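PDB 2WDD: sulfur oxidation protein SOXB from Thermus thermophilus, which probably hydrolyses the sulfur-sulfur bond of cysteine S-thiosulfonate groups in the Sox sulfur oxidation pathway, at a site holding two manganese ions. Local coordinates for residues A[162-167]-A[224-229]; A[168-173]-A[232-237]. All coordinates share one frame; numbering follows the deposited sequence.

Both contacts tie the stretch that follows strand 159-160 to the region around helix 222-225 and strand 234-235, and their segments alternate along the chain. Contact 1 is buried and belongs to the manganese site: His163 binds the metal and His226 stands behind it. Contact 2 lies farther out, with the Leu234 side chain about 12 Å from that of His163 and a tertiary-butyl alcohol bound at Ser235, Phe236 and Ala237. The centres of the two contacts are about 7 Å apart. Trp166, in the segment 162-167, packs on contact 2: its CZ3 lies 3.6 Å from Leu234 CD1, and its NE1 3.5 Å from Phe236 CE1. Glu165 O also packs on Val173 CG2.

Contact 1 of 2, residues A[162-167]-A[224-229]; sequences SHWEWT and VSHPES. With MN (manganese (II) ion), chain H.
His163 and His226 meet through their NE2 atoms, 2.8 Å apart, in a hydrogen bond donated by His163. The N-H...N angle is only 136°: the acceptor lies tilted out of the His163 ring plane, while the donor sits nearly in the plane of the His226 ring. With CG anti to the backbone N (chi1 170°), the His163 ring turns its other nitrogen, ND1, to a manganese ion at 2.2 Å. Imidazole suits this place because it can bind metal through one nitrogen and donate a hydrogen bond through the other. Water 1, Asp132, His263 and His286 complete this metal's ligands.

Around His226 the packing is close. Its CE1 edge points over the centre of the Trp164 six-membered ring in a T-shaped stack, the planes at 73° and CE1 3.4 Å from Trp164 CZ2. Over one face of the imidazole lies the methyl of Thr167, whose CG2 is 3.8 Å from the ring centroid in a CH-pi contact. Thr167 serves with both branches, since its OG1 bonds to Trp164 O, which also accepts a hydrogen bond from Thr167 N.

Farther out, Tyr429 hydrogen-bonds His226 ND1, so both imidazole nitrogens are engaged, and Asp132 holds Trp164 N. The bond from His163 N to Glu165 OE1, 3.0 Å long, steadies the backbone at the metal ligand. An alanine in place of His226 would probably leave His163 NE2 without its acceptor and the Trp164 face without its edge partner, the metal-binding imidazole being then less restrained in its rotation about the ND1-manganese bond. The arrangement is a second shell of aromatic residues and hydrogen bonds around a histidine ligand in the two-manganese centre of a 5'-nucleotidase-family metallophosphoesterase fold.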
loop_
_atom_site.group_PDB
_atom_site.type_symbol
_atom_site.label_atom_id
_atom_site.label_comp_id
_atom_site.label_asym_id
_atom_site.label_seq_id
_atom_site.Cartn_x
_atom_site.Cartn_y
_atom_site.Cartn_z
ATOM N N SER A 162 6.112 10.853 0.074
ATOM C CA SER A 162 5.047 10.668 1.051
ATOM C C SER A 162 3.621 10.498 0.559
ATOM O O SER A 162 3.282 10.810 -0.573
ATOM C CB SER A 162 5.057 11.886 1.978
ATOM O OG SER A 162 4.534 13.020 1.291
ATOM N N HIS A 163 2.789 10.037 1.489
ATOM C CA HIS A 163 1.353 9.927 1.318
ATOM C C HIS A 163 0.696 9.862 2.701
ATOM O O HIS A 163 0.313 10.908 3.256
ATOM C CB HIS A 163 0.930 8.758 0.435
ATOM C CG HIS A 163 -0.548 8.500 0.459
ATOM N ND1 HIS A 163 -1.103 7.317 0.025
ATOM C CD2 HIS A 163 -1.580 9.255 0.915
ATOM C CE1 HIS A 163 -2.414 7.355 0.198
ATOM N NE2 HIS A 163 -2.729 8.518 0.744
ATOM N N TRP A 164 0.616 8.662 3.290
ATOM C CA TRP A 164 -0.034 8.513 4.602
ATOM C C TRP A 164 0.671 9.236 5.734
ATOM O O TRP A 164 0.088 9.448 6.790
ATOM C CB TRP A 164 -0.256 7.039 4.966
ATOM C CG TRP A 164 -1.482 6.460 4.318
ATOM C CD1 TRP A 164 -1.576 5.918 3.065
ATOM C CD2 TRP A 164 -2.764 6.304 4.919
ATOM N NE1 TRP A 164 -2.860 5.478 2.831
ATOM C CE2 TRP A 164 -3.609 5.704 3.962
ATOM C CE3 TRP A 164 -3.295 6.655 6.167
ATOM C CZ2 TRP A 164 -4.961 5.460 4.208
ATOM C CZ3 TRP A 164 -4.638 6.395 6.409
ATOM C CH2 TRP A 164 -5.450 5.809 5.435
ATOM N N GLU A 165 1.922 9.622 5.509
ATOM C CA GLU A 165 2.684 10.377 6.495
ATOM C C GLU A 165 1.864 11.573 6.972
ATOM O O GLU A 165 1.874 11.928 8.161
ATOM C CB GLU A 165 3.940 10.924 5.810
ATOM C CG GLU A 165 5.112 9.944 5.753
ATOM C CD GLU A 165 4.890 8.728 4.852
ATOM O OE1 GLU A 165 4.169 8.840 3.832
ATOM O OE2 GLU A 165 5.525 7.691 5.148
ATOM N N TRP A 166 1.163 12.202 6.038
ATOM C CA TRP A 166 0.395 13.393 6.366
ATOM C C TRP A 166 -0.769 13.190 7.318
ATOM O O TRP A 166 -1.334 14.172 7.798
ATOM C CB TRP A 166 -0.040 14.116 5.102
ATOM C CG TRP A 166 1.160 14.593 4.337
ATOM C CD1 TRP A 166 1.780 13.945 3.308
ATOM C CD2 TRP A 166 1.976 15.730 4.648
ATOM N NE1 TRP A 166 2.922 14.622 2.940
ATOM C CE2 TRP A 166 3.062 15.724 3.744
ATOM C CE3 TRP A 166 1.890 16.761 5.591
ATOM C CZ2 TRP A 166 4.035 16.727 3.731
ATOM C CZ3 TRP A 166 2.876 17.737 5.598
ATOM C CH2 TRP A 166 3.927 17.719 4.666
ATOM N N THR A 167 -1.142 11.935 7.585
ATOM C CA THR A 167 -2.243 11.681 8.516
ATOM C C THR A 167 -1.782 11.871 9.954
ATOM O O THR A 167 -2.575 11.747 10.889
ATOM C CB THR A 167 -2.933 10.320 8.288
ATOM O OG1 THR A 167 -2.019 9.255 8.549
ATOM C CG2 THR A 167 -3.468 10.221 6.864
ATOM N N VAL A 224 -8.363 14.879 -0.720
ATOM C CA VAL A 224 -9.675 14.243 -0.773
ATOM C C VAL A 224 -9.680 12.863 -0.113
ATOM O O VAL A 224 -10.742 12.277 0.117
ATOM C CB VAL A 224 -10.212 14.146 -2.227
ATOM C CG1 VAL A 224 -10.317 15.526 -2.872
ATOM C CG2 VAL A 224 -9.360 13.190 -3.064
ATOM N N SER A 225 -8.491 12.348 0.197
ATOM C CA SER A 225 -8.346 10.995 0.735
ATOM C C SER A 225 -8.248 10.878 2.245
ATOM O O SER A 225 -8.319 9.765 2.786
ATOM C CB SER A 225 -7.121 10.319 0.110
ATOM O OG SER A 225 -7.290 10.189 -1.287
ATOM N N HIS A 226 -8.047 12.009 2.915
ATOM C CA HIS A 226 -7.869 12.031 4.359
ATOM C C HIS A 226 -8.463 13.311 4.905
ATOM O O HIS A 226 -8.707 14.243 4.146
ATOM C CB HIS A 226 -6.379 11.999 4.676
ATOM C CG HIS A 226 -5.651 10.900 3.965
ATOM N ND1 HIS A 226 -5.744 9.582 4.358
ATOM C CD2 HIS A 226 -4.894 10.906 2.839
ATOM C CE1 HIS A 226 -5.061 8.824 3.516
ATOM N NE2 HIS A 226 -4.528 9.602 2.590
ATOM N N PRO A 227 -8.663 13.382 6.232
ATOM C CA PRO A 227 -9.222 14.604 6.831
ATOM C C PRO A 227 -8.474 15.830 6.335
ATOM O O PRO A 227 -7.244 15.855 6.326
ATOM C CB PRO A 227 -8.986 14.386 8.326
ATOM C CG PRO A 227 -9.176 12.891 8.485
ATOM C CD PRO A 227 -8.583 12.280 7.206
ATOM N N GLU A 228 -9.232 16.814 5.857
ATOM C CA GLU A 228 -8.652 18.020 5.289
ATOM C C GLU A 228 -7.765 18.762 6.271
ATOM O O GLU A 228 -6.799 19.407 5.872
ATOM C CB GLU A 228 -9.759 18.940 4.775
ATOM C CG GLU A 228 -10.573 18.341 3.643
ATOM C CD GLU A 228 -11.824 17.624 4.137
ATOM O OE1 GLU A 228 -11.846 17.176 5.308
ATOM O OE2 GLU A 228 -12.786 17.520 3.350
ATOM N N SER A 229 -8.085 18.660 7.554
ATOM C CA SER A 229 -7.331 19.356 8.584
ATOM C C SER A 229 -5.857 18.966 8.614
ATOM O O SER A 229 -5.005 19.755 9.014
ATOM C CB SER A 229 -7.967 19.129 9.958
ATOM O OG SER A 229 -7.896 17.764 10.331
HETATM MN MN MN H . -0.194 5.409 -0.702
HETATM O O HOH W 1 -0.613 3.336 -0.731
#

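Contact 2 of 2, residues A[168-173]-A[232-237]; sequences LGRERV and EGLSFA. With TBU (tertiary-butyl alcohol), chain E.
Arg170 and Leu234 meet by van der Waals packing of a methyl on a flat cation: Leu234 CD2 lies over one face of the guanidinium, toward its rim, 3.4 Å from Arg170 NH2. In this one of two modelled conformers the arginine reaches it because CG is anti to the backbone N (chi1 -170°) and the chain runs extended to NE. A branched leucine suits the place, offering one methyl to the flat charged group and bringing the other, CD1, near Arg170 CG at 4.1 Å.

No direct hydrogen bond joins the two segments; in the same conformer the polar link runs through water 2, which accepts from Arg170 NH1 at 2.9 Å and gives a weak bond to Gly233 O. The firmer partner of the guanidinium is Glu174, in a salt bridge with NE. At Gly233 a side chain would press on the preceding carbonyl and, with the arginine so placed, on Arg170 NH2.

Phe236 N donates an almost straight bond of 2.9 Å to the hydroxyl oxygen of the tertiary-butyl alcohol.

Arg170 starts helix 170-179 just after its N-cap, Gly169, and so leans from the helix's first turn onto strand 234-235. That strand pairs antiparallel with strand 190-191, and Leu198 packs against both Arg170 and Leu234.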
loop_
_atom_site.group_PDB
_atom_site.type_symbol
_atom_site.label_atom_id
_atom_site.label_comp_id
_atom_site.label_asym_id
_atom_site.label_seq_id
_atom_site.Cartn_x
_atom_site.Cartn_y
_atom_site.Cartn_z
ATOM N N LEU A 168 -0.504 12.206 10.122
ATOM C CA LEU A 168 0.027 12.530 11.443
ATOM C C LEU A 168 -0.203 14.019 11.689
ATOM O O LEU A 168 -0.028 14.499 12.807
ATOM C CB LEU A 168 1.524 12.238 11.528
ATOM C CG LEU A 168 1.913 10.759 11.465
ATOM C CD1 LEU A 168 3.413 10.611 11.310
ATOM C CD2 LEU A 168 1.418 10.007 12.690
ATOM N N GLY A 169 -0.576 14.742 10.637
ATOM C CA GLY A 169 -0.783 16.182 10.686
ATOM C C GLY A 169 0.481 16.918 10.256
ATOM O O GLY A 169 1.584 16.428 10.475
ATOM N N ARG A 170 0.312 18.095 9.654
ATOM C CA ARG A 170 1.457 18.865 9.177
ATOM C C ARG A 170 2.494 19.153 10.256
ATOM O O ARG A 170 3.695 19.032 10.007
ATOM C CB ARG A 170 1.017 20.151 8.476
ATOM C CG ARG A 170 2.137 20.880 7.753
ATOM C CD ARG A 170 1.735 22.312 7.443
ATOM N NE ARG A 170 2.812 23.066 6.809
ATOM C CZ ARG A 170 2.615 24.070 5.960
ATOM N NH1 ARG A 170 3.650 24.707 5.429
ATOM N NH2 ARG A 170 1.380 24.434 5.642
ATOM N N GLU A 171 2.044 19.530 11.447
ATOM C CA GLU A 171 2.965 19.817 12.544
ATOM C C GLU A 171 3.886 18.653 12.884
ATOM O O GLU A 171 5.102 18.827 13.004
ATOM C CB GLU A 171 2.205 20.270 13.791
ATOM C CG GLU A 171 1.496 21.604 13.628
ATOM C CD GLU A 171 0.843 22.073 14.914
ATOM O OE1 GLU A 171 1.461 21.914 15.990
ATOM O OE2 GLU A 171 -0.290 22.595 14.850
ATOM N N ARG A 172 3.310 17.467 13.066
ATOM C CA ARG A 172 4.106 16.295 13.412
ATOM C C ARG A 172 5.035 15.899 12.274
ATOM O O ARG A 172 6.155 15.451 12.512
ATOM C CB ARG A 172 3.211 15.116 13.781
ATOM C CG ARG A 172 3.960 13.863 14.199
ATOM C CD ARG A 172 4.906 14.102 15.378
ATOM N NE ARG A 172 5.315 12.854 16.013
ATOM C CZ ARG A 172 6.094 12.783 17.088
ATOM N NH1 ARG A 172 6.574 13.893 17.642
ATOM N NH2 ARG A 172 6.377 11.610 17.626
ATOM N N VAL A 173 4.562 16.027 11.037
ATOM C CA VAL A 173 5.404 15.678 9.896
ATOM C C VAL A 173 6.647 16.563 9.896
ATOM O O VAL A 173 7.766 16.084 9.722
ATOM C CB VAL A 173 4.640 15.753 8.561
ATOM C CG1 VAL A 173 5.617 15.645 7.383
ATOM C CG2 VAL A 173 3.571 14.644 8.492
ATOM N N GLU A 232 -4.125 21.227 5.765
ATOM C CA GLU A 232 -4.581 22.587 5.506
ATOM C C GLU A 232 -3.393 23.504 5.216
ATOM O O GLU A 232 -2.383 23.465 5.916
ATOM C CB GLU A 232 -5.415 23.114 6.677
ATOM C CG GLU A 232 -4.660 23.259 7.979
ATOM C CD GLU A 232 -5.593 23.288 9.179
ATOM O OE1 GLU A 232 -5.404 22.471 10.106
ATOM O OE2 GLU A 232 -6.538 24.108 9.176
ATOM N N GLY A 233 -3.502 24.292 4.150
ATOM C CA GLY A 233 -2.447 25.211 3.756
ATOM C C GLY A 233 -1.558 24.632 2.676
ATOM O O GLY A 233 -0.746 25.341 2.077
ATOM N N LEU A 234 -1.721 23.339 2.418
ATOM C CA LEU A 234 -0.924 22.666 1.400
ATOM C C LEU A 234 -1.727 22.215 0.192
ATOM O O LEU A 234 -2.895 21.830 0.314
ATOM C CB LEU A 234 -0.271 21.426 2.000
ATOM C CG LEU A 234 0.623 21.662 3.213
ATOM C CD1 LEU A 234 1.150 20.345 3.778
ATOM C CD2 LEU A 234 1.759 22.580 2.818
ATOM N N SER A 235 -1.062 22.195 -0.963
ATOM C CA SER A 235 -1.621 21.639 -2.188
ATOM C C SER A 235 -0.645 20.536 -2.613
ATOM O O SER A 235 0.564 20.708 -2.500
ATOM C CB SER A 235 -1.696 22.678 -3.294
ATOM O OG SER A 235 -2.105 22.058 -4.505
ATOM N N PHE A 236 -1.176 19.410 -3.084
ATOM C CA PHE A 236 -0.368 18.268 -3.521
ATOM C C PHE A 236 -0.653 18.000 -5.004
ATOM O O PHE A 236 -0.240 16.974 -5.558
ATOM C CB PHE A 236 -0.819 17.013 -2.749
ATOM C CG PHE A 236 -0.304 16.932 -1.346
ATOM C CD1 PHE A 236 0.653 15.990 -1.006
ATOM C CD2 PHE A 236 -0.823 17.743 -0.344
ATOM C CE1 PHE A 236 1.125 15.892 0.282
ATOM C CE2 PHE A 236 -0.332 17.653 0.952
ATOM C CZ PHE A 236 0.655 16.739 1.256
ATOM N N ALA A 237 -1.454 18.862 -5.619
ATOM C CA ALA A 237 -1.906 18.634 -6.990
ATOM C C ALA A 237 -0.859 18.148 -7.984
ATOM O O ALA A 237 0.271 18.633 -8.001
ATOM C CB ALA A 237 -2.613 19.871 -7.537
HETATM O O TBU E . -4.063 19.224 -3.275
HETATM C C TBU E . -5.044 19.839 -4.144
HETATM C C1 TBU E . -4.750 21.307 -4.304
HETATM C C2 TBU E . -5.092 19.264 -5.568
HETATM C C3 TBU E . -6.415 19.688 -3.506
HETATM O O HOH W 2 2.122 26.305 3.486
#